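Local coordinates for AlkD2 (Streptococcus mutans, PDB 6M9M), which is of unknown function but belongs to the HEAT-like repeat family of DNA glycosylases and binds the nucleotide inosine-5'-monophosphate, at residues P143-A151 with A168-L179. Sequence-based numbering, arbitrary orientation.
Sequences PNEAIRRIA and ALRDISKKFPDL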
ATOM      1  N   PRO A 143      11.142  14.614  -6.676  1.00 16.27           N
ATOM      2  CA  PRO A 143      10.907  13.336  -7.369  1.00 16.32           C
ATOM      3  C   PRO A 143      12.016  12.311  -7.219  1.00 15.17           C
ATOM      4  O   PRO A 143      11.728  11.111  -7.228  1.00 14.39           O
ATOM      5  CB  PRO A 143      10.710  13.753  -8.833  1.00 17.70           C
ATOM      6  CG  PRO A 143      11.259  15.166  -8.935  1.00 19.38           C
ATOM      7  CD  PRO A 143      11.043  15.777  -7.581  1.00 18.36           C
ATOM      8  N   ASN A 144      13.280  12.732  -7.122  1.00 16.78           N
ATOM      9  CA  ASN A 144      14.347  11.757  -6.941  1.00 17.71           C
ATOM     10  C   ASN A 144      14.226  11.015  -5.611  1.00 16.92           C
ATOM     11  O   ASN A 144      14.749   9.908  -5.484  1.00 17.94           O
ATOM     12  CB  ASN A 144      15.723  12.411  -7.075  1.00 21.24           C
ATOM     13  CG  ASN A 144      16.201  12.474  -8.523  1.00 23.94           C
ATOM     14  OD1 ASN A 144      15.825  11.656  -9.365  1.00 24.95           O
ATOM     15  ND2 ASN A 144      17.053  13.443  -8.812  1.00 26.15           N
ATOM     16  N   GLU A 145      13.561  11.603  -4.608  1.00 15.72           N
ATOM     17  CA  GLU A 145      13.370  10.874  -3.356  1.00 15.15           C
ATOM     18  C   GLU A 145      12.401   9.710  -3.514  1.00 14.11           C
ATOM     19  O   GLU A 145      12.465   8.755  -2.729  1.00 14.10           O
ATOM     20  CB  GLU A 145      12.885  11.807  -2.250  1.00 15.98           C
ATOM     21  CG  GLU A 145      13.882  12.869  -1.827  1.00 19.25           C
ATOM     22  CD  GLU A 145      15.110  12.313  -1.127  1.00 23.24           C
ATOM     23  OE1 GLU A 145      15.014  11.281  -0.434  1.00 24.07           O
ATOM     24  OE2 GLU A 145      16.188  12.927  -1.265  1.00 26.80           O
ATOM     25  N   ALA A 146      11.525   9.771  -4.516  1.00 13.07           N
ATOM     26  CA  ALA A 146      10.698   8.630  -4.878  1.00 12.08           C
ATOM     27  C   ALA A 146      11.472   7.673  -5.768  1.00 11.76           C
ATOM     28  O   ALA A 146      11.496   6.469  -5.518  1.00 11.62           O
ATOM     29  CB  ALA A 146       9.432   9.114  -5.581  1.00 13.52           C
ATOM     30  N   ILE A 147      12.106   8.194  -6.822  1.00 12.28           N
ATOM     31  CA  ILE A 147      12.798   7.333  -7.778  1.00 12.44           C
ATOM     32  C   ILE A 147      13.839   6.475  -7.065  1.00 12.57           C
ATOM     33  O   ILE A 147      13.944   5.265  -7.307  1.00 12.48           O
ATOM     34  CB  ILE A 147      13.415   8.183  -8.906  1.00 13.35           C
ATOM     35  CG1 ILE A 147      12.304   8.818  -9.750  1.00 13.65           C
ATOM     36  CG2 ILE A 147      14.343   7.344  -9.768  1.00 14.40           C
ATOM     37  CD1 ILE A 147      12.799   9.894 -10.702  1.00 15.40           C
ATOM     38  N   ARG A 148      14.639   7.086  -6.181  0.99 12.95           N
ATOM     39  CA  ARG A 148      15.710   6.341  -5.525  1.00 14.24           C
ATOM     40  C   ARG A 148      15.145   5.218  -4.666  1.00 12.70           C
ATOM     41  O   ARG A 148      15.668   4.094  -4.660  1.00 13.38           O
ATOM     42  CB  ARG A 148      16.574   7.272  -4.665  1.00 17.31           C
ATOM     43  CG  ARG A 148      17.699   6.554  -3.930  1.00 21.63           C
ATOM     44  CD  ARG A 148      18.450   7.455  -2.965  0.60 25.39           C
ATOM     45  NE  ARG A 148      17.764   7.603  -1.681  0.65 28.59           N
ATOM     46  CZ  ARG A 148      17.157   8.714  -1.265  0.66 30.66           C
ATOM     47  NH1 ARG A 148      17.137   9.802  -2.022  0.73 30.98           N
ATOM     48  NH2 ARG A 148      16.571   8.736  -0.076  0.74 31.63           N
ATOM     49  N   ARG A 149      14.075   5.505  -3.927  1.00 11.53           N
ATOM     50  CA  ARG A 149      13.507   4.516  -3.022  1.00 11.09           C
ATOM     51  C   ARG A 149      12.909   3.345  -3.788  1.00 11.19           C
ATOM     52  O   ARG A 149      13.064   2.192  -3.383  1.00 12.24           O
ATOM     53  CB  ARG A 149      12.431   5.165  -2.150  1.00 11.05           C
ATOM     54  CG  ARG A 149      13.009   5.973  -1.013  1.00 12.07           C
ATOM     55  CD  ARG A 149      11.901   6.645  -0.176  1.00 12.65           C
ATOM     56  NE  ARG A 149      12.459   7.104   1.081  1.00 13.66           N
ATOM     57  CZ  ARG A 149      13.103   8.254   1.237  1.00 14.02           C
ATOM     58  NH1 ARG A 149      13.197   9.107   0.221  1.00 14.15           N
ATOM     59  NH2 ARG A 149      13.637   8.544   2.416  1.00 15.19           N
ATOM     60  N   ILE A 150      12.215   3.630  -4.885  1.00 11.42           N
ATOM     61  CA  ILE A 150      11.596   2.580  -5.680  1.00 11.27           C
ATOM     62  C   ILE A 150      12.670   1.751  -6.373  1.00 10.01           C
ATOM     63  O   ILE A 150      12.638   0.510  -6.368  1.00 10.77           O
ATOM     64  CB  ILE A 150      10.621   3.196  -6.698  1.00 10.72           C
ATOM     65  CG1 ILE A 150       9.463   3.900  -6.005  1.00 11.36           C
ATOM     66  CG2 ILE A 150      10.095   2.112  -7.635  1.00 11.73           C
ATOM     67  CD1 ILE A 150       8.774   4.945  -6.888  1.00 12.29           C
ATOM     68  N   ALA A 151      13.651   2.427  -6.982  1.00 11.54           N
ATOM     69  CA  ALA A 151      14.678   1.733  -7.758  1.00 11.04           C
ATOM     70  C   ALA A 151      15.539   0.833  -6.882  1.00 11.20           C
ATOM     71  O   ALA A 151      16.102  -0.144  -7.390  1.00 12.27           O
ATOM     72  CB  ALA A 151      15.542   2.754  -8.504  1.00 12.70           C
ATOM     73  N   ALA A 168       5.660   1.541 -10.876  1.00 10.56           N
ATOM     74  CA  ALA A 168       5.784   2.798 -10.141  1.00 10.44           C
ATOM     75  C   ALA A 168       6.786   3.735 -10.808  1.00 10.44           C
ATOM     76  O   ALA A 168       6.566   4.954 -10.862  1.00 11.24           O
ATOM     77  CB  ALA A 168       6.151   2.525  -8.685  1.00 10.80           C
ATOM     78  N   LEU A 169       7.880   3.186 -11.342  1.00 10.59           N
ATOM     79  CA  LEU A 169       8.819   4.000 -12.103  1.00 10.76           C
ATOM     80  C   LEU A 169       8.215   4.423 -13.439  1.00 11.52           C
ATOM     81  O   LEU A 169       8.445   5.547 -13.899  1.00 12.41           O
ATOM     82  CB  LEU A 169      10.127   3.238 -12.317  1.00 12.04           C
ATOM     83  CG  LEU A 169      10.978   2.981 -11.075  1.00 12.42           C
ATOM     84  CD1 LEU A 169      12.096   2.000 -11.392  1.00 13.48           C
ATOM     85  CD2 LEU A 169      11.567   4.266 -10.509  1.00 13.43           C
ATOM     86  N   ARG A 170       7.450   3.530 -14.079  1.00 11.34           N
ATOM     87  CA  ARG A 170       6.747   3.868 -15.316  1.00 11.41           C
ATOM     88  C   ARG A 170       5.812   5.051 -15.109  1.00 11.53           C
ATOM     89  O   ARG A 170       5.777   5.969 -15.942  1.00 12.86           O
ATOM     90  CB  ARG A 170       5.980   2.639 -15.794  1.00 11.94           C
ATOM     91  CG  ARG A 170       5.399   2.703 -17.189  1.00 12.19           C
ATOM     92  CD  ARG A 170       4.549   1.469 -17.421  1.00 13.05           C
ATOM     93  NE  ARG A 170       3.943   1.282 -18.736  1.00 13.41           N
ATOM     94  CZ  ARG A 170       4.389   0.439 -19.669  1.00 14.56           C
ATOM     95  NH1 ARG A 170       3.710   0.302 -20.790  1.00 16.29           N
ATOM     96  NH2 ARG A 170       5.515  -0.239 -19.493  1.00 15.28           N
ATOM     97  N   ASP A 171       5.068   5.064 -13.990  1.00 12.25           N
ATOM     98  CA  ASP A 171       4.212   6.207 -13.686  1.00 12.47           C
ATOM     99  C   ASP A 171       5.029   7.503 -13.708  1.00 12.91           C
ATOM    100  O   ASP A 171       4.638   8.515 -14.312  1.00 13.95           O
ATOM    101  CB  ASP A 171       3.659   6.137 -12.252  1.00 12.26           C
ATOM    102  CG  ASP A 171       2.740   4.960 -11.950  1.00 11.37           C
ATOM    103  OD1 ASP A 171       2.020   4.435 -12.817  1.00 13.27           O
ATOM    104  OD2 ASP A 171       2.679   4.633 -10.729  1.00 11.25           O
ATOM    105  N   ILE A 172       6.149   7.498 -12.976  1.00 12.68           N
ATOM    106  CA  ILE A 172       6.953   8.702 -12.785  1.00 12.22           C
ATOM    107  C   ILE A 172       7.549   9.157 -14.103  1.00 12.94           C
ATOM    108  O   ILE A 172       7.683  10.363 -14.342  1.00 13.93           O
ATOM    109  CB  ILE A 172       8.016   8.441 -11.695  1.00 12.68           C
ATOM    110  CG1 ILE A 172       7.342   8.165 -10.354  1.00 12.86           C
ATOM    111  CG2 ILE A 172       8.971   9.619 -11.566  1.00 13.81           C
ATOM    112  CD1 ILE A 172       8.294   7.628  -9.301  1.00 14.79           C
ATOM    113  N   SER A 173       7.909   8.214 -14.973  1.00 12.80           N
ATOM    114  CA  SER A 173       8.558   8.551 -16.228  1.00 13.56           C
ATOM    115  C   SER A 173       7.692   9.415 -17.126  1.00 14.34           C
ATOM    116  O   SER A 173       8.234  10.124 -17.986  1.00 14.18           O
ATOM    117  CB  SER A 173       8.919   7.279 -16.995  1.00 15.14           C
ATOM    118  OG  SER A 173       7.772   6.699 -17.602  1.00 15.54           O
ATOM    119  N   LYS A 174       6.366   9.389 -16.947  1.00 14.04           N
ATOM    120  CA  LYS A 174       5.476  10.138 -17.825  1.00 14.08           C
ATOM    121  C   LYS A 174       5.511  11.620 -17.512  1.00 15.76           C
ATOM    122  O   LYS A 174       5.275  12.440 -18.397  1.00 15.95           O
ATOM    123  CB  LYS A 174       4.053   9.596 -17.709  1.00 15.36           C
ATOM    124  CG  LYS A 174       3.958   8.174 -18.237  1.00 16.93           C
ATOM    125  CD  LYS A 174       2.724   7.472 -17.712  1.00 18.83           C
ATOM    126  CE  LYS A 174       2.694   6.036 -18.133  1.00 17.02           C
ATOM    127  NZ  LYS A 174       1.545   5.274 -17.605  1.00 15.07           N
ATOM    128  N   LYS A 175       5.815  11.981 -16.268  1.00 18.02           N
ATOM    129  CA  LYS A 175       5.909  13.379 -15.884  1.00 20.21           C
ATOM    130  C   LYS A 175       7.338  13.834 -15.639  1.00 21.39           C
ATOM    131  O   LYS A 175       7.616  15.036 -15.761  1.00 24.39           O
ATOM    132  CB  LYS A 175       5.047  13.609 -14.637  1.00 21.68           C
ATOM    133  CG  LYS A 175       4.497  14.989 -14.454  1.00 23.09           C
ATOM    134  CD  LYS A 175       3.589  15.050 -13.268  1.00 21.58           C
ATOM    135  CE  LYS A 175       2.190  14.571 -13.565  1.00 19.49           C
ATOM    136  NZ  LYS A 175       1.335  15.100 -12.462  1.00 17.50           N
ATOM    137  N   PHE A 176       8.257  12.911 -15.359  1.00 20.86           N
ATOM    138  CA  PHE A 176       9.661  13.236 -15.105  1.00 20.96           C
ATOM    139  C   PHE A 176      10.543  12.342 -15.965  1.00 21.23           C
ATOM    140  O   PHE A 176      11.367  11.563 -15.461  1.00 21.12           O
ATOM    141  CB  PHE A 176       9.988  13.072 -13.623  1.00 20.91           C
ATOM    142  CG  PHE A 176       9.164  13.944 -12.726  1.00 20.63           C
ATOM    143  CD1 PHE A 176       9.565  15.243 -12.438  1.00 22.56           C
ATOM    144  CD2 PHE A 176       7.978  13.484 -12.184  1.00 19.64           C
ATOM    145  CE1 PHE A 176       8.807  16.042 -11.603  1.00 23.10           C
ATOM    146  CE2 PHE A 176       7.211  14.291 -11.378  1.00 20.20           C
ATOM    147  CZ  PHE A 176       7.627  15.567 -11.079  1.00 22.18           C
ATOM    148  N   PRO A 177      10.374  12.408 -17.287  1.00 22.80           N
ATOM    149  CA  PRO A 177      11.164  11.517 -18.148  1.00 23.58           C
ATOM    150  C   PRO A 177      12.654  11.740 -18.000  1.00 24.97           C
ATOM    151  O   PRO A 177      13.426  10.777 -18.033  1.00 25.76           O
ATOM    152  CB  PRO A 177      10.647  11.827 -19.563  1.00 23.78           C
ATOM    153  CG  PRO A 177       9.985  13.171 -19.447  1.00 24.25           C
ATOM    154  CD  PRO A 177       9.430  13.237 -18.054  1.00 23.90           C
ATOM    155  N   ASP A 178      13.086  12.993 -17.831  1.00 25.63           N
ATOM    156  CA  ASP A 178      14.512  13.260 -17.694  1.00 26.85           C
ATOM    157  C   ASP A 178      15.092  12.530 -16.485  1.00 25.56           C
ATOM    158  O   ASP A 178      16.144  11.891 -16.572  1.00 27.48           O
ATOM    159  CB  ASP A 178      14.763  14.774 -17.598  1.00 30.42           C
ATOM    160  CG  ASP A 178      14.301  15.543 -18.841  1.00 34.25           C
ATOM    161  OD1 ASP A 178      14.305  14.976 -19.947  1.00 35.51           O
ATOM    162  OD2 ASP A 178      13.945  16.734 -18.711  1.00 36.37           O
ATOM    163  N   LEU A 179      14.400  12.582 -15.348  1.00 24.28           N
ATOM    164  CA  LEU A 179      14.960  11.987 -14.140  1.00 22.99           C
ATOM    165  C   LEU A 179      14.941  10.463 -14.199  1.00 21.63           C
ATOM    166  O   LEU A 179      15.861   9.809 -13.696  1.00 22.04           O
ATOM    167  CB  LEU A 179      14.192  12.469 -12.918  1.00 23.14           C
ATOM    168  CG  LEU A 179      14.235  13.972 -12.660  1.00 24.38           C
ATOM    169  CD1 LEU A 179      13.371  14.300 -11.455  1.00 24.18           C
ATOM    170  CD2 LEU A 179      15.669  14.400 -12.450  1.00 26.09           C
TER
HETATM  171  O   HOH W   1      17.345  10.546 -11.392  1.00 26.25           O
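Ile-150 and Ile-172 meet tip to tip, CD1 of Ile-150 lying 3.6 Å from CD1 of Ile-172, and this pair illustrates how two nearly antiparallel helices are joined largely by interleaved aliphatic side chains. The axes of helix 143-151 and of the helical residues 168-175 run at 153° to each other, 10.3 Å apart at their closest. Ile-150 can be followed outward. Its CB lies against CD2 of Leu-169; a chi1 of -64° sets CG1 anti to the carbonyl carbon and leaves CG2 anti to the backbone N, where CG2 rests 3.7 Å from CG of Leu-169, the two side chains sliding past each other in opposite directions; CD1, at the end of the other branch, reaches the methyl of Ala-168 as well as Ile-172. One turn earlier, Ile-147 lays CG1 and CD1 against CG2 of Ile-172, and its CD1 continues to CB of Leu-179, at 3.7 Å. Ile-172 is thus held by both its branches, CG2 by Ile-147 and CD1 by Ile-150, with Ala-146 beside the latter.

Toward the N-terminal end of helix 143-151 a single aromatic ring joins the packing. CB of Pro-143 sits over the centre of the Phe-176 ring, 4.0 Å from its centroid and 7° off the normal, a CH-pi contact. CG of the same proline is pressed tightly against CD1 of Leu-179, at 3.4 Å. Phe-176 occupies the N-cap position of helix 177-185, and Leu-179 in that helix's first turn adds to the contact. Beside Leu-179, a water donates to OD1 of Asn-144 and to O of Leu-179, bridging the segments. Arg-149 forms a salt bridge with Asp-112, linking helix 143-151 to helix 108-115. Such side-by-side packing of antiparallel helices, stacked in succession along the chain, is characteristic of the HEAT-like repeat fold.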